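Local coordinates for glutamine amidotransferase type-2 domain-containing protein (PDB 1TE5) that probably acts as a class-II glutamine amidotransferase of the Ntn-hydrolase clan, taking ammonia from the amide of glutamine for an acceptor not yet identified, at residues P93-R96 / R101-T104; N171-D176 / L180-S185; G37-F40 / G45-L48. All coordinates share one frame; numbering follows the deposited sequence.

Contact 1 (P93-R96 / R101-T104); sequences PFIR and RYWT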
loop_
_atom_site.group_PDB
_atom_site.type_symbol
_atom_site.label_atom_id
_atom_site.label_comp_id
_atom_site.label_asym_id
_atom_site.label_seq_id
_atom_site.Cartn_x
_atom_site.Cartn_y
_atom_site.Cartn_z
ATOM N N PRO A 93 9.576 2.144 1.006
ATOM C CA PRO A 93 9.339 3.431 0.340
ATOM C C PRO A 93 7.983 4.049 0.735
ATOM O O PRO A 93 7.199 3.413 1.429
ATOM C CB PRO A 93 9.395 3.057 -1.140
ATOM C CG PRO A 93 8.876 1.666 -1.155
ATOM C CD PRO A 93 9.545 1.037 0.030
ATOM N N PHE A 94 7.732 5.285 0.296
ATOM C CA PHE A 94 6.486 5.984 0.607
ATOM C C PHE A 94 5.648 6.210 -0.656
ATOM O O PHE A 94 6.190 6.429 -1.741
ATOM C CB PHE A 94 6.780 7.319 1.300
ATOM C CG PHE A 94 7.585 7.179 2.557
ATOM C CD1 PHE A 94 8.937 7.496 2.573
ATOM C CD2 PHE A 94 6.993 6.714 3.729
ATOM C CE1 PHE A 94 9.684 7.350 3.746
ATOM C CE2 PHE A 94 7.729 6.565 4.901
ATOM C CZ PHE A 94 9.073 6.884 4.910
ATOM N N ILE A 95 4.327 6.146 -0.504
ATOM C CA ILE A 95 3.405 6.329 -1.625
ATOM C C ILE A 95 2.430 7.478 -1.383
ATOM O O ILE A 95 2.002 7.721 -0.253
ATOM C CB ILE A 95 2.580 5.045 -1.888
ATOM C CG1 ILE A 95 3.503 3.835 -2.025
ATOM C CG2 ILE A 95 1.717 5.204 -3.144
ATOM C CD1 ILE A 95 2.767 2.559 -2.292
ATOM N N ARG A 96 2.074 8.172 -2.461
ATOM C CA ARG A 96 1.128 9.283 -2.409
ATOM C C ARG A 96 0.669 9.596 -3.823
ATOM O O ARG A 96 1.485 9.622 -4.747
ATOM C CB ARG A 96 1.768 10.512 -1.757
ATOM C CG ARG A 96 0.872 11.158 -0.717
ATOM C CD ARG A 96 1.641 11.692 0.486
ATOM N NE ARG A 96 2.244 10.560 1.175
ATOM C CZ ARG A 96 2.538 10.534 2.470
ATOM N NH1 ARG A 96 3.095 9.457 2.989
ATOM N NH2 ARG A 96 2.271 11.574 3.253
ATOM N N ARG A 101 -2.052 9.430 -10.325
ATOM C CA ARG A 101 -0.977 8.447 -10.448
ATOM C C ARG A 101 -0.408 8.212 -9.042
ATOM O O ARG A 101 -0.348 9.137 -8.237
ATOM C CB ARG A 101 0.155 8.972 -11.345
ATOM C CG ARG A 101 -0.253 9.562 -12.684
ATOM C CD ARG A 101 -1.031 8.590 -13.561
ATOM N NE ARG A 101 -0.295 7.363 -13.845
ATOM C CZ ARG A 101 -0.001 6.931 -15.067
ATOM N NH1 ARG A 101 0.670 5.795 -15.213
ATOM N NH2 ARG A 101 -0.362 7.637 -16.140
ATOM N N TYR A 102 -0.048 6.974 -8.713
ATOM C CA TYR A 102 0.540 6.722 -7.396
ATOM C C TYR A 102 2.030 7.002 -7.494
ATOM O O TYR A 102 2.702 6.481 -8.371
ATOM C CB TYR A 102 0.299 5.275 -6.936
ATOM C CG TYR A 102 -1.124 4.975 -6.501
ATOM C CD1 TYR A 102 -1.884 4.004 -7.159
ATOM C CD2 TYR A 102 -1.725 5.664 -5.434
ATOM C CE1 TYR A 102 -3.191 3.733 -6.780
ATOM C CE2 TYR A 102 -3.042 5.397 -5.054
ATOM C CZ TYR A 102 -3.760 4.433 -5.730
ATOM O OH TYR A 102 -5.067 4.180 -5.384
ATOM N N TRP A 103 2.531 7.887 -6.651
ATOM C CA TRP A 103 3.951 8.195 -6.677
ATOM C C TRP A 103 4.658 7.371 -5.622
ATOM O O TRP A 103 4.153 7.233 -4.507
ATOM C CB TRP A 103 4.197 9.684 -6.423
ATOM C CG TRP A 103 4.035 10.531 -7.637
ATOM C CD1 TRP A 103 2.964 10.552 -8.489
ATOM C CD2 TRP A 103 4.961 11.506 -8.135
ATOM N NE1 TRP A 103 3.167 11.482 -9.483
ATOM C CE2 TRP A 103 4.384 12.079 -9.290
ATOM C CE3 TRP A 103 6.218 11.954 -7.714
ATOM C CZ2 TRP A 103 5.020 13.080 -10.025
ATOM C CZ3 TRP A 103 6.851 12.953 -8.446
ATOM C CH2 TRP A 103 6.248 13.501 -9.590
ATOM N N THR A 104 5.847 6.876 -5.950
ATOM C CA THR A 104 6.634 6.061 -5.025
ATOM C C THR A 104 7.985 6.750 -4.795
ATOM O O THR A 104 8.600 7.248 -5.737
ATOM C CB THR A 104 6.814 4.617 -5.576
ATOM O OG1 THR A 104 5.546 3.941 -5.597
ATOM C CG2 THR A 104 7.756 3.823 -4.697
#
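R96 and W103 grip each other through both backbone groups: R96 N donates to W103 O at 3.1 Å, and W103 N returns a bond of 2.8 Å to R96 O. This hydrogen-bonded pair is followed by the non-hydrogen-bonded pair I95–T104, where W103 O also takes a CA-H...O contact from the CA of I95. The R96 side chain curls back over its own strand, NE donating to I95 O at 3.2 Å from above the carbonyl plane, 43° out of it. Its NH1 forms a salt bridge with E130 on helix 128-143, which ties this face of the hairpin to the helix. On the face that carries I95, Y102 and T104, packing takes over. I95 CG2, anti to the backbone N, reaches across to Y102 CB at 4.0 Å, whereas CG1 runs beside T104. T104 CG2 in turn meets P93 CB at 4.0 Å, while OG1 is hydrogen-bonded to Y41. P93 follows a cis peptide bond and leads into the strand. With strand axes 4.7 Å apart and antiparallel, the pair is a beta hairpin whose strand 94-98 is outermost, within this chain, in one sheet of the alpha-beta-beta-alpha sandwich of the Ntn-hydrolase fold.

Contact 2 (N171-D176 / L180-S185); sequences NALISD and LFTFCS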
loop_
_atom_site.group_PDB
_atom_site.type_symbol
_atom_site.label_atom_id
_atom_site.label_comp_id
_atom_site.label_asym_id
_atom_site.label_seq_id
_atom_site.Cartn_x
_atom_site.Cartn_y
_atom_site.Cartn_z
ATOM N N ASN A 171 20.241 10.491 -1.997
ATOM C CA ASN A 171 20.169 9.550 -3.101
ATOM C C ASN A 171 18.689 9.192 -3.087
ATOM O O ASN A 171 18.144 8.869 -2.025
ATOM C CB ASN A 171 21.026 8.318 -2.812
ATOM C CG ASN A 171 22.484 8.666 -2.597
ATOM O OD1 ASN A 171 23.172 9.086 -3.522
ATOM N ND2 ASN A 171 22.960 8.510 -1.366
ATOM N N ALA A 172 18.019 9.294 -4.231
ATOM C CA ALA A 172 16.592 9.003 -4.260
ATOM C C ALA A 172 16.081 8.352 -5.527
ATOM O O ALA A 172 16.715 8.418 -6.579
ATOM C CB ALA A 172 15.808 10.277 -3.982
ATOM N N LEU A 173 14.950 7.671 -5.391
ATOM C CA LEU A 173 14.280 7.016 -6.504
ATOM C C LEU A 173 12.826 7.470 -6.415
ATOM O O LEU A 173 12.210 7.410 -5.345
ATOM C CB LEU A 173 14.346 5.491 -6.379
ATOM C CG LEU A 173 15.703 4.803 -6.242
ATOM C CD1 LEU A 173 15.471 3.310 -6.124
ATOM C CD2 LEU A 173 16.605 5.135 -7.425
ATOM N N ILE A 174 12.299 7.976 -7.525
ATOM C CA ILE A 174 10.916 8.445 -7.574
ATOM C C ILE A 174 10.259 7.902 -8.838
ATOM O O ILE A 174 10.908 7.767 -9.871
ATOM C CB ILE A 174 10.859 9.983 -7.562
ATOM C CG1 ILE A 174 11.639 10.512 -6.357
ATOM C CG2 ILE A 174 9.414 10.445 -7.504
ATOM C CD1 ILE A 174 11.933 11.979 -6.408
ATOM N N SER A 175 8.964 7.624 -8.762
ATOM C CA SER A 175 8.290 7.090 -9.909
ATOM C C SER A 175 6.807 7.335 -9.807
ATOM O O SER A 175 6.290 7.513 -8.702
ATOM C CB SER A 175 8.553 5.588 -10.008
ATOM O OG SER A 175 7.803 4.970 -11.037
ATOM N N ASP A 176 6.161 7.508 -10.943
ATOM C CA ASP A 176 4.710 7.623 -10.939
ATOM C C ASP A 176 4.097 6.360 -11.582
ATOM O O ASP A 176 2.908 6.323 -11.919
ATOM C CB ASP A 176 4.328 8.849 -11.781
ATOM C CG ASP A 176 4.349 8.652 -13.295
ATOM O OD1 ASP A 176 5.062 7.755 -13.794
ATOM O OD2 ASP A 176 3.651 9.419 -13.997
ATOM N N LEU A 180 10.962 6.326 -14.025
ATOM C CA LEU A 180 11.628 6.127 -12.759
ATOM C C LEU A 180 12.741 7.142 -12.688
ATOM O O LEU A 180 13.734 7.027 -13.396
ATOM C CB LEU A 180 12.184 4.700 -12.684
ATOM C CG LEU A 180 13.013 4.241 -11.483
ATOM C CD1 LEU A 180 12.501 4.836 -10.200
ATOM C CD2 LEU A 180 12.958 2.733 -11.420
ATOM N N PHE A 181 12.534 8.178 -11.888
ATOM C CA PHE A 181 13.512 9.232 -11.704
ATOM C C PHE A 181 14.571 8.781 -10.703
ATOM O O PHE A 181 14.261 8.273 -9.631
ATOM C CB PHE A 181 12.822 10.501 -11.213
ATOM C CG PHE A 181 13.751 11.660 -10.990
ATOM C CD1 PHE A 181 13.990 12.135 -9.707
ATOM C CD2 PHE A 181 14.360 12.294 -12.062
ATOM C CE1 PHE A 181 14.819 13.224 -9.492
ATOM C CE2 PHE A 181 15.196 13.391 -11.856
ATOM C CZ PHE A 181 15.423 13.854 -10.568
ATOM N N THR A 182 15.853 8.970 -11.044
ATOM C CA THR A 182 16.937 8.654 -10.090
ATOM C C THR A 182 17.755 9.927 -9.872
ATOM O O THR A 182 17.855 10.810 -10.733
ATOM C CB THR A 182 17.946 7.554 -10.526
ATOM O OG1 THR A 182 18.835 8.053 -11.531
ATOM C CG2 THR A 182 17.221 6.384 -11.059
ATOM N N PHE A 183 18.311 10.024 -8.697
ATOM C CA PHE A 183 19.153 11.148 -8.289
ATOM C C PHE A 183 20.263 10.622 -7.396
ATOM O O PHE A 183 20.001 9.938 -6.406
ATOM C CB PHE A 183 18.360 12.230 -7.547
ATOM C CG PHE A 183 19.163 13.479 -7.262
ATOM C CD1 PHE A 183 19.285 14.473 -8.226
ATOM C CD2 PHE A 183 19.817 13.651 -6.043
ATOM C CE1 PHE A 183 20.044 15.610 -7.980
ATOM C CE2 PHE A 183 20.575 14.783 -5.791
ATOM C CZ PHE A 183 20.689 15.763 -6.760
ATOM N N CYS A 184 21.500 10.950 -7.742
ATOM C CA CYS A 184 22.653 10.508 -6.977
ATOM C C CYS A 184 23.352 11.658 -6.270
ATOM O O CYS A 184 23.555 12.726 -6.846
ATOM C CB CYS A 184 23.632 9.799 -7.901
ATOM S SG CYS A 184 25.234 9.489 -7.172
ATOM N N SER A 185 23.695 11.438 -5.008
ATOM C CA SER A 185 24.383 12.442 -4.202
ATOM C C SER A 185 25.671 11.817 -3.673
ATOM O O SER A 185 26.742 12.431 -3.700
ATOM C CB SER A 185 23.500 12.870 -3.027
ATOM O OG SER A 185 23.293 14.270 -3.018
#
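N171 opens the strand by reaching across to S185: its side-chain OD1 accepts the backbone N-H of S185 at 2.8 Å, a nearly straight bond (169° at the hydrogen) that arrives from above the amide plane. The same oxygen accepts S186 N, and ND2 donates to N108 O, so the amide links this beta hairpin to the neighbouring strand 101-108. Next comes A172, which exchanges backbone hydrogen bonds with F183 in both directions. L173 lies on the other face, opposite T182 in a non-hydrogen-bonded pair; its CD2 passes obliquely over T182 CG2 at 3.9 Å. This face looks toward I75 of strand 73-80, in the second layer of the Ntn-hydrolase sandwich. I174 then pairs with F181 through two more backbone bonds, I174 N to F181 O at 2.9 Å and a shorter return. Their side chains run alongside one another toward the helical layer, where F181 rests on C161 of helix 150-165. With F181 CG anti to the backbone N (chi1 -180°), the phenyl group lies beside the isoleucine, whose CD1 meets the ring edge near its plane, 3.9 Å from F181 CD1. S175 turns back to the L173 face, its OG bonded to W179 O and G177 N in the connecting turn and its CB packed 4.0 Å from L180 CD1.

Contact 3 (G37-F40 / G45-L48); sequences GIAF and GVRL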
loop_
_atom_site.group_PDB
_atom_site.type_symbol
_atom_site.label_atom_id
_atom_site.label_comp_id
_atom_site.label_asym_id
_atom_site.label_seq_id
_atom_site.Cartn_x
_atom_site.Cartn_y
_atom_site.Cartn_z
ATOM N N GLY A 37 11.708 -2.464 2.138
ATOM C CA GLY A 37 10.497 -2.054 1.463
ATOM C C GLY A 37 10.615 -2.288 -0.024
ATOM O O GLY A 37 11.656 -2.022 -0.627
ATOM N N ILE A 38 9.553 -2.816 -0.617
ATOM C CA ILE A 38 9.531 -3.096 -2.042
ATOM C C ILE A 38 8.167 -2.740 -2.610
ATOM O O ILE A 38 7.153 -3.329 -2.232
ATOM C CB ILE A 38 9.800 -4.590 -2.321
ATOM C CG1 ILE A 38 11.176 -4.983 -1.783
ATOM C CG2 ILE A 38 9.712 -4.871 -3.813
ATOM C CD1 ILE A 38 11.398 -6.470 -1.702
ATOM N N ALA A 39 8.149 -1.743 -3.486
ATOM C CA ALA A 39 6.928 -1.307 -4.138
ATOM C C ALA A 39 7.107 -1.565 -5.619
ATOM O O ALA A 39 8.210 -1.465 -6.137
ATOM C CB ALA A 39 6.692 0.162 -3.883
ATOM N N PHE A 40 6.045 -2.001 -6.276
ATOM C CA PHE A 40 6.095 -2.248 -7.707
ATOM C C PHE A 40 4.726 -2.025 -8.330
ATOM O O PHE A 40 3.718 -1.988 -7.625
ATOM C CB PHE A 40 6.656 -3.642 -8.026
ATOM C CG PHE A 40 5.864 -4.773 -7.454
ATOM C CD1 PHE A 40 4.909 -5.435 -8.231
ATOM C CD2 PHE A 40 6.095 -5.208 -6.151
ATOM C CE1 PHE A 40 4.188 -6.524 -7.718
ATOM C CE2 PHE A 40 5.386 -6.289 -5.623
ATOM C CZ PHE A 40 4.429 -6.950 -6.410
ATOM N N GLY A 45 -1.830 0.543 -10.843
ATOM C CA GLY A 45 -1.881 0.124 -9.454
ATOM C C GLY A 45 -0.500 -0.178 -8.896
ATOM O O GLY A 45 0.407 -0.523 -9.640
ATOM N N VAL A 46 -0.341 -0.057 -7.582
ATOM C CA VAL A 46 0.946 -0.307 -6.937
ATOM C C VAL A 46 0.818 -1.249 -5.743
ATOM O O VAL A 46 -0.170 -1.209 -5.004
ATOM C CB VAL A 46 1.612 1.028 -6.477
ATOM C CG1 VAL A 46 0.693 1.797 -5.570
ATOM C CG2 VAL A 46 2.909 0.760 -5.753
ATOM N N ARG A 47 1.785 -2.148 -5.598
ATOM C CA ARG A 47 1.807 -3.080 -4.473
ATOM C C ARG A 47 2.953 -2.688 -3.548
ATOM O O ARG A 47 4.042 -2.369 -4.005
ATOM C CB ARG A 47 1.996 -4.517 -4.950
ATOM C CG ARG A 47 0.849 -5.050 -5.777
ATOM C CD ARG A 47 0.994 -6.533 -5.982
ATOM N NE ARG A 47 -0.017 -7.082 -6.881
ATOM C CZ ARG A 47 -1.194 -7.564 -6.495
ATOM N NH1 ARG A 47 -2.036 -8.042 -7.397
ATOM N NH2 ARG A 47 -1.530 -7.567 -5.209
ATOM N N LEU A 48 2.707 -2.711 -2.248
ATOM C CA LEU A 48 3.730 -2.339 -1.284
ATOM C C LEU A 48 3.876 -3.359 -0.155
ATOM O O LEU A 48 2.900 -3.710 0.518
ATOM C CB LEU A 48 3.416 -0.963 -0.691
ATOM C CG LEU A 48 4.371 -0.413 0.377
ATOM C CD1 LEU A 48 5.755 -0.150 -0.215
ATOM C CD2 LEU A 48 3.782 0.853 0.963
#
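F40 and R47 bury the most surface here, and they meet twice, through the backbone and through their side chains. F40 N donates to R47 O at 3.1 Å, and R47 N returns a bond of 2.8 Å to F40 O that is almost straight, 170° at the hydrogen. The phenyl group of F40 leaves the backbone between N and the carbonyl carbon (chi1 60°), which swings the ring across the partner strand and lays one face over the arginine. R47 CB stands over that face, 4.0 Å from the ring centroid, as a CH-pi contact; farther along the extended chain, R47 CD reaches F40 CZ at 3.5 Å. Ring and guanidinium planes are 35° apart, and the ring comes to the edge of the guanidinium rather than stacking on it. The charged end is held elsewhere: NE forms a salt bridge with E42, while NH2 and NH1 donate to the backbone oxygens of Q50 and D51 of the second subunit. The methylene chain of R47 thus packs on the F40 ring, while its guanidinium group bonds to the second subunit. L48 comes third, on the opposite face, its CD1 3.8 Å from A39 CB. This hairpin lies at one side of the seven-stranded antiparallel sheet: strand 45-51 is outermost within the chain, strand 35-42 pairs on its other side with strand 73-80, and the A39–L48 face packs on I95 and T104 of the hairpin 94-98/101-108 and on P93 just before it.

How the contacts relate
The three hairpins follow one another along the chain, contact 3 first, then contact 1, then contact 2. Contacts 1 and 2 share the six-stranded sheet, their centres 12 Å apart, and join where strands 101-108 and 171-175 lie side by side: T104 N approaches S175 O at 2.9 Å, a probable hydrogen bond. Contact 3 belongs to the seven-stranded sheet, yet its centre is only 9 Å from that of contact 1, with P93 wedged against G37, A39 and L48. Contacts 2 and 3 do not touch, their centres being about 15 Å apart. Contact 1 therefore lies where the six-stranded sheet packs against the seven-stranded one, and contacts 1 and 3 both also reach the second subunit.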